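PDB 4DNG: putative aldehyde dehydrogenase AldY from Bacillus subtilis, which probably oxidises aldehydes to carboxylates with NAD(+) as acceptor and may help protect the cell against stress from ethanol and related compounds. Local coordinates for residues A261-A266 with G393-A398; E397-A402 with E422-Q427. One frame throughout, in Å; residues are numbered along the deposited sequence.

Interaction 1. Residues A261-A266 with G393-A398; sequences AVLSDA and GSDQEA
At the C-terminal end of strand 258-262, in the parallel part of a mixed sheet of the catalytic domain, the turn that follows the strand is pinned to the first turn of helix 395-403 by one carboxylate, that of Asp395, which takes two bonds from Ser264. The backbone Ser264 N reaches Asp395 OD1 at 3.1 Å in a nearly straight bond (164°), on the lone pair facing the other oxygen. Ser264 OG gives its proton to Asp395 OD2 at 2.9 Å, again from the syn side but 24° out of the carboxylate plane. The serine hydroxyl can bend back beside its own amide because chi1 is 50°, with OG lodged between the backbone N and the carbonyl carbon. Held at both oxygens, the carboxylate has little freedom to rotate. Beside the carboxylate, Leu263 CB lies 3.3 Å from Asp395 OD1, while the CD2 branch reaches past the acid to the methyl CB of Ala398, 4.1 Å away. With an alanine in place of Asp395, Ser264 N and OG would probably lose this acceptor and the polar tie between turn and helix would go. Lys420 adds a long, weak ion pair to the same acid, at OD2. The helix start is secured separately: Ser394, at the N-cap, accepts from Glu397 N through its OG (2.8 Å). The arrangement is a type I beta turn between strand 258-262 and helix 268-281, closed by Ala266 N bonding to Leu263 O and tied to the N-terminal turn of helix 395-403, in the alpha/beta catalytic domain of the aldehyde dehydrogenase fold.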
ATOM      1  N   ALA A 261      -9.751  11.749 -24.895  1.00 74.32           N
ATOM      2  CA  ALA A 261     -10.000  11.123 -26.199  1.00 73.42           C
ATOM      3  C   ALA A 261     -11.364  11.499 -26.746  1.00 78.42           C
ATOM      4  O   ALA A 261     -12.362  11.413 -26.039  1.00 80.59           O
ATOM      5  CB  ALA A 261      -9.837   9.606 -26.146  1.00 66.03           C
ATOM      6  N   VAL A 262     -11.382  11.895 -28.018  1.00 82.92           N
ATOM      7  CA  VAL A 262     -12.574  12.378 -28.710  1.00 86.83           C
ATOM      8  C   VAL A 262     -12.807  11.500 -29.936  1.00 90.78           C
ATOM      9  O   VAL A 262     -12.157  11.659 -30.981  1.00 91.63           O
ATOM     10  CB  VAL A 262     -12.409  13.863 -29.122  1.00 82.22           C
ATOM     11  CG1 VAL A 262     -13.548  14.320 -30.035  1.00 80.31           C
ATOM     12  CG2 VAL A 262     -12.304  14.752 -27.897  1.00 72.30           C
ATOM     13  N   LEU A 263     -13.742  10.566 -29.797  1.00 88.81           N
ATOM     14  CA  LEU A 263     -13.913   9.501 -30.770  1.00 84.05           C
ATOM     15  C   LEU A 263     -14.774   9.949 -31.947  1.00 89.71           C
ATOM     16  O   LEU A 263     -15.418  11.000 -31.885  1.00 93.30           O
ATOM     17  CB  LEU A 263     -14.503   8.254 -30.095  1.00 85.70           C
ATOM     18  CG  LEU A 263     -13.896   7.690 -28.800  1.00 80.03           C
ATOM     19  CD1 LEU A 263     -14.413   6.275 -28.570  1.00 81.48           C
ATOM     20  CD2 LEU A 263     -12.374   7.701 -28.801  1.00 77.03           C
ATOM     21  N   SER A 264     -14.791   9.140 -33.011  1.00 87.66           N
ATOM     22  CA  SER A 264     -15.474   9.492 -34.259  1.00 85.53           C
ATOM     23  C   SER A 264     -16.954   9.879 -34.099  1.00 86.24           C
ATOM     24  O   SER A 264     -17.418  10.827 -34.723  1.00 86.16           O
ATOM     25  CB  SER A 264     -15.308   8.387 -35.306  1.00 85.56           C
ATOM     26  OG  SER A 264     -15.630   7.115 -34.781  1.00 87.86           O
ATOM     27  N   ASP A 265     -17.689   9.167 -33.256  1.00 89.28           N
ATOM     28  CA  ASP A 265     -19.108   9.482 -33.081  1.00 96.45           C
ATOM     29  C   ASP A 265     -19.400  10.635 -32.092  1.00 93.87           C
ATOM     30  O   ASP A 265     -20.530  11.108 -32.010  1.00 93.11           O
ATOM     31  CB  ASP A 265     -19.934   8.219 -32.774  1.00 96.49           C
ATOM     32  CG  ASP A 265     -19.480   7.512 -31.519  1.00 96.30           C
ATOM     33  OD1 ASP A 265     -18.501   7.973 -30.895  1.00 93.83           O
ATOM     34  OD2 ASP A 265     -20.098   6.486 -31.165  1.00 96.23           O
ATOM     35  N   ALA A 266     -18.386  11.095 -31.362  1.00 92.58           N
ATOM     36  CA  ALA A 266     -18.569  12.164 -30.362  1.00 96.14           C
ATOM     37  C   ALA A 266     -19.330  13.392 -30.851  1.00100.73           C
ATOM     38  O   ALA A 266     -19.276  13.753 -32.031  1.00106.82           O
ATOM     39  CB  ALA A 266     -17.230  12.607 -29.817  1.00102.21           C
ATOM     40  N   GLY A 393      -6.110   7.726 -36.270  1.00 82.02           N
ATOM     41  CA  GLY A 393      -6.726   7.109 -37.452  1.00 84.50           C
ATOM     42  C   GLY A 393      -7.823   6.080 -37.165  1.00 89.29           C
ATOM     43  O   GLY A 393      -8.499   5.628 -38.080  1.00 96.60           O
ATOM     44  N   SER A 394      -7.998   5.706 -35.897  1.00 89.65           N
ATOM     45  CA  SER A 394      -9.107   4.845 -35.464  1.00 88.78           C
ATOM     46  C   SER A 394      -9.495   5.138 -34.003  1.00 84.93           C
ATOM     47  O   SER A 394      -8.784   5.875 -33.298  1.00 81.91           O
ATOM     48  CB  SER A 394      -8.726   3.373 -35.608  1.00 88.35           C
ATOM     49  OG  SER A 394      -8.008   2.931 -34.464  1.00 90.64           O
ATOM     50  N   ASP A 395     -10.605   4.553 -33.551  1.00 80.32           N
ATOM     51  CA  ASP A 395     -11.027   4.708 -32.150  1.00 82.71           C
ATOM     52  C   ASP A 395     -10.199   3.831 -31.221  1.00 80.93           C
ATOM     53  O   ASP A 395      -9.891   4.226 -30.104  1.00 73.91           O
ATOM     54  CB  ASP A 395     -12.521   4.434 -31.971  1.00 86.41           C
ATOM     55  CG  ASP A 395     -13.394   5.571 -32.489  1.00 88.74           C
ATOM     56  OD1 ASP A 395     -12.911   6.721 -32.550  1.00 88.39           O
ATOM     57  OD2 ASP A 395     -14.569   5.316 -32.833  1.00 90.92           O
ATOM     58  N   GLN A 396      -9.821   2.652 -31.706  1.00 89.22           N
ATOM     59  CA  GLN A 396      -8.878   1.790 -30.989  1.00 89.48           C
ATOM     60  C   GLN A 396      -7.477   2.423 -30.788  1.00 84.68           C
ATOM     61  O   GLN A 396      -6.927   2.369 -29.681  1.00 74.86           O
ATOM     62  CB  GLN A 396      -8.777   0.415 -31.656  1.00 87.89           C
ATOM     63  CG  GLN A 396      -7.917  -0.576 -30.889  1.00 86.77           C
ATOM     64  CD  GLN A 396      -8.427  -0.800 -29.484  1.00 88.69           C
ATOM     65  OE1 GLN A 396      -9.545  -1.281 -29.295  1.00 99.18           O
ATOM     66  NE2 GLN A 396      -7.619  -0.445 -28.489  1.00 82.51           N
ATOM     67  N   GLU A 397      -6.919   3.024 -31.846  1.00 91.24           N
ATOM     68  CA  GLU A 397      -5.649   3.777 -31.740  1.00 92.12           C
ATOM     69  C   GLU A 397      -5.769   4.928 -30.733  1.00 89.47           C
ATOM     70  O   GLU A 397      -4.912   5.090 -29.856  1.00 89.22           O
ATOM     71  CB  GLU A 397      -5.189   4.295 -33.109  1.00 92.24           C
ATOM     72  CG  GLU A 397      -3.890   5.095 -33.090  1.00 95.08           C
ATOM     73  CD  GLU A 397      -3.394   5.464 -34.483  1.00100.51           C
ATOM     74  OE1 GLU A 397      -4.116   6.168 -35.218  1.00 97.61           O
ATOM     75  OE2 GLU A 397      -2.270   5.059 -34.844  1.00105.60           O
ATOM     76  N   ALA A 398      -6.843   5.712 -30.854  1.00 85.04           N
ATOM     77  CA  ALA A 398      -7.150   6.767 -29.883  1.00 79.72           C
ATOM     78  C   ALA A 398      -6.999   6.282 -28.442  1.00 79.71           C
ATOM     79  O   ALA A 398      -6.342   6.932 -27.627  1.00 77.24           O
ATOM     80  CB  ALA A 398      -8.558   7.291 -30.101  1.00 77.30           C
TER

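Interaction 2. Residues E397-A402 with E422-Q427; sequences EAIDMA and EKFALQ
Ile399 and Phe424 meet at about a right angle, the aliphatic chain of the one laid over a face of the other's ring. The closest approach is made by the CG1 methylene of Ile399, which stands 3.4 Å from Phe424 CD1. Measured to the ring centroid, Ile399 CG1 is 3.8 Å away and 30° off the normal, a CH-pi contact over the face rather than at the rim. The isoleucine spreads its branches round this point: its terminal methyl CD1 turns to the root of the ring, 4.0 Å from Phe424 CB, while CG2 extends the other way to Gln427 CB at 4.2 Å. With chi1 at -50°, CG1 is anti to the carbonyl carbon of Ile399, and this torsion directs the methylene onto the aromatic face. Phe424 comes from the facing helix, its own CG likewise beside the backbone N, and its ring also packs on Leu263. The flank of the contact is more polar: Gln427 lends its CB to the apolar patch, whereas its OE1 is bonded by Gln396 NE2. Beyond Phe424, Glu422 and Ala425 bond to Tyr140 and Lys472 of the second subunit, so helix 418-425 lies between helix 395-403 and that neighbour. An apolar side chain set against an aromatic face is part of how two helices, joined through strand 410-414, pack together in the alpha/beta catalytic domain of an aldehyde dehydrogenase.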
ATOM      1  N   GLU A 397      -6.919   3.024 -31.846  1.00 91.24           N
ATOM      2  CA  GLU A 397      -5.649   3.777 -31.740  1.00 92.12           C
ATOM      3  C   GLU A 397      -5.769   4.928 -30.733  1.00 89.47           C
ATOM      4  O   GLU A 397      -4.912   5.090 -29.856  1.00 89.22           O
ATOM      5  CB  GLU A 397      -5.189   4.295 -33.109  1.00 92.24           C
ATOM      6  CG  GLU A 397      -3.890   5.095 -33.090  1.00 95.08           C
ATOM      7  CD  GLU A 397      -3.394   5.464 -34.483  1.00100.51           C
ATOM      8  OE1 GLU A 397      -4.116   6.168 -35.218  1.00 97.61           O
ATOM      9  OE2 GLU A 397      -2.270   5.059 -34.844  1.00105.60           O
ATOM     10  N   ALA A 398      -6.843   5.712 -30.854  1.00 85.04           N
ATOM     11  CA  ALA A 398      -7.150   6.767 -29.883  1.00 79.72           C
ATOM     12  C   ALA A 398      -6.999   6.282 -28.442  1.00 79.71           C
ATOM     13  O   ALA A 398      -6.342   6.932 -27.627  1.00 77.24           O
ATOM     14  CB  ALA A 398      -8.558   7.291 -30.101  1.00 77.30           C
ATOM     15  N   ILE A 399      -7.634   5.148 -28.143  1.00 81.05           N
ATOM     16  CA  ILE A 399      -7.578   4.529 -26.829  1.00 78.31           C
ATOM     17  C   ILE A 399      -6.181   3.956 -26.572  1.00 80.19           C
ATOM     18  O   ILE A 399      -5.660   4.093 -25.459  1.00 75.76           O
ATOM     19  CB  ILE A 399      -8.672   3.449 -26.671  1.00 84.87           C
ATOM     20  CG1 ILE A 399     -10.060   4.002 -27.079  1.00 85.08           C
ATOM     21  CG2 ILE A 399      -8.676   2.863 -25.261  1.00 78.79           C
ATOM     22  CD1 ILE A 399     -10.561   5.228 -26.336  1.00 77.67           C
ATOM     23  N   ASP A 400      -5.563   3.350 -27.593  1.00 79.45           N
ATOM     24  CA  ASP A 400      -4.151   2.934 -27.484  1.00 82.53           C
ATOM     25  C   ASP A 400      -3.230   4.120 -27.124  1.00 92.28           C
ATOM     26  O   ASP A 400      -2.460   4.039 -26.157  1.00 96.30           O
ATOM     27  CB  ASP A 400      -3.659   2.234 -28.753  1.00 77.61           C
ATOM     28  CG  ASP A 400      -4.301   0.869 -28.956  1.00 85.53           C
ATOM     29  OD1 ASP A 400      -4.920   0.348 -27.998  1.00 82.63           O
ATOM     30  OD2 ASP A 400      -4.198   0.317 -30.080  1.00 91.26           O
ATOM     31  N   MET A 401      -3.335   5.214 -27.882  1.00 84.95           N
ATOM     32  CA  MET A 401      -2.555   6.437 -27.630  1.00 84.56           C
ATOM     33  C   MET A 401      -2.748   7.008 -26.226  1.00 86.72           C
ATOM     34  O   MET A 401      -1.808   7.574 -25.645  1.00 82.05           O
ATOM     35  CB  MET A 401      -2.876   7.511 -28.675  1.00 86.62           C
ATOM     36  CG  MET A 401      -2.313   7.230 -30.057  1.00 84.70           C
ATOM     37  SD  MET A 401      -2.811   8.491 -31.244  1.00 98.31           S
ATOM     38  CE  MET A 401      -1.434   8.450 -32.406  1.00 90.24           C
ATOM     39  N   ALA A 402      -3.961   6.855 -25.686  1.00 97.33           N
ATOM     40  CA  ALA A 402      -4.298   7.309 -24.324  1.00 94.95           C
ATOM     41  C   ALA A 402      -3.600   6.469 -23.260  1.00 96.65           C
ATOM     42  O   ALA A 402      -3.193   6.991 -22.227  1.00105.60           O
ATOM     43  CB  ALA A 402      -5.802   7.290 -24.105  1.00 89.32           C
ATOM     44  N   GLU A 422     -18.051   2.882 -22.396  1.00 85.53           N
ATOM     45  CA  GLU A 422     -17.831   2.126 -21.184  1.00 83.09           C
ATOM     46  C   GLU A 422     -16.850   0.992 -21.445  1.00 87.79           C
ATOM     47  O   GLU A 422     -16.045   0.647 -20.580  1.00 95.04           O
ATOM     48  CB  GLU A 422     -19.147   1.590 -20.642  1.00 86.06           C
ATOM     49  CG  GLU A 422     -19.025   0.886 -19.304  1.00 90.56           C
ATOM     50  CD  GLU A 422     -20.339   0.310 -18.838  1.00 99.14           C
ATOM     51  OE1 GLU A 422     -21.228   1.087 -18.430  1.00101.22           O
ATOM     52  OE2 GLU A 422     -20.479  -0.926 -18.888  1.00108.89           O
ATOM     53  N   LYS A 423     -16.897   0.427 -22.642  1.00 91.76           N
ATOM     54  CA  LYS A 423     -16.060  -0.729 -22.946  1.00 99.52           C
ATOM     55  C   LYS A 423     -14.637  -0.312 -23.278  1.00 92.19           C
ATOM     56  O   LYS A 423     -13.680  -1.043 -22.988  1.00 95.95           O
ATOM     57  CB  LYS A 423     -16.690  -1.613 -24.037  1.00108.08           C
ATOM     58  CG  LYS A 423     -17.473  -2.820 -23.504  1.00119.20           C
ATOM     59  CD  LYS A 423     -18.661  -2.447 -22.607  1.00122.81           C
ATOM     60  CE  LYS A 423     -19.414  -3.672 -22.088  1.00119.61           C
ATOM     61  NZ  LYS A 423     -18.679  -4.422 -21.025  1.00107.04           N
ATOM     62  N   PHE A 424     -14.507   0.875 -23.864  1.00 79.51           N
ATOM     63  CA  PHE A 424     -13.195   1.459 -24.109  1.00 87.07           C
ATOM     64  C   PHE A 424     -12.610   1.986 -22.802  1.00 87.28           C
ATOM     65  O   PHE A 424     -11.403   1.884 -22.566  1.00 82.71           O
ATOM     66  CB  PHE A 424     -13.274   2.595 -25.138  1.00 91.17           C
ATOM     67  CG  PHE A 424     -13.159   2.140 -26.573  1.00 89.94           C
ATOM     68  CD1 PHE A 424     -12.114   1.308 -26.982  1.00 86.64           C
ATOM     69  CD2 PHE A 424     -14.089   2.567 -27.528  1.00 90.09           C
ATOM     70  CE1 PHE A 424     -12.008   0.904 -28.309  1.00 87.66           C
ATOM     71  CE2 PHE A 424     -13.982   2.168 -28.858  1.00 88.80           C
ATOM     72  CZ  PHE A 424     -12.939   1.338 -29.249  1.00 87.40           C
ATOM     73  N   ALA A 425     -13.476   2.569 -21.972  1.00 87.07           N
ATOM     74  CA  ALA A 425     -13.110   3.021 -20.633  1.00 81.82           C
ATOM     75  C   ALA A 425     -12.472   1.866 -19.868  1.00 80.86           C
ATOM     76  O   ALA A 425     -11.502   2.055 -19.143  1.00 78.06           O
ATOM     77  CB  ALA A 425     -14.334   3.535 -19.888  1.00 78.79           C
ATOM     78  N   LEU A 426     -13.019   0.671 -20.061  1.00 81.14           N
ATOM     79  CA  LEU A 426     -12.496  -0.536 -19.442  1.00 87.16           C
ATOM     80  C   LEU A 426     -11.150  -0.998 -20.014  1.00 93.59           C
ATOM     81  O   LEU A 426     -10.559  -1.949 -19.513  1.00101.44           O
ATOM     82  CB  LEU A 426     -13.530  -1.660 -19.546  1.00 85.37           C
ATOM     83  CG  LEU A 426     -14.643  -1.560 -18.496  1.00 92.22           C
ATOM     84  CD1 LEU A 426     -15.773  -2.548 -18.770  1.00 93.88           C
ATOM     85  CD2 LEU A 426     -14.094  -1.734 -17.086  1.00 89.43           C
ATOM     86  N   GLN A 427     -10.665  -0.308 -21.040  1.00 94.00           N
ATOM     87  CA  GLN A 427      -9.459  -0.711 -21.756  1.00 90.04           C
ATOM     88  C   GLN A 427      -8.295   0.204 -21.470  1.00 86.03           C
ATOM     89  O   GLN A 427      -7.204   0.016 -22.009  1.00 88.69           O
ATOM     90  CB  GLN A 427      -9.742  -0.681 -23.246  1.00 94.21           C
ATOM     91  CG  GLN A 427      -9.008  -1.716 -24.053  1.00 93.91           C
ATOM     92  CD  GLN A 427      -9.686  -1.919 -25.367  1.00 98.75           C
ATOM     93  OE1 GLN A 427      -9.038  -2.051 -26.399  1.00101.68           O
ATOM     94  NE2 GLN A 427     -11.013  -1.915 -25.344  1.00 99.64           N
TER

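Centred 9 Å apart, interactions 1 and 2 form a continuous patch on helix 395-403, whose first turn meets the loop after strand 258-262 and whose next turn meets helix 418-425. Segments 393-398 and 397-402 overlap at Glu397 and Ala398. Leu263 joins the two apolar groups, its CD2 lying 3.9 Å from Ile399 CD1 and its CD1 3.9 Å from Phe424 CD2. Along the chain the order is 261-266, then helix 395-403, then strand 410-414 and helix 418-425. Strands 258-262 and 410-414 are parallel neighbours in one sheet, so the patch unites sequence-distant pieces of the catalytic domain, away from the predicted catalytic residues and the probable NAD(+) site.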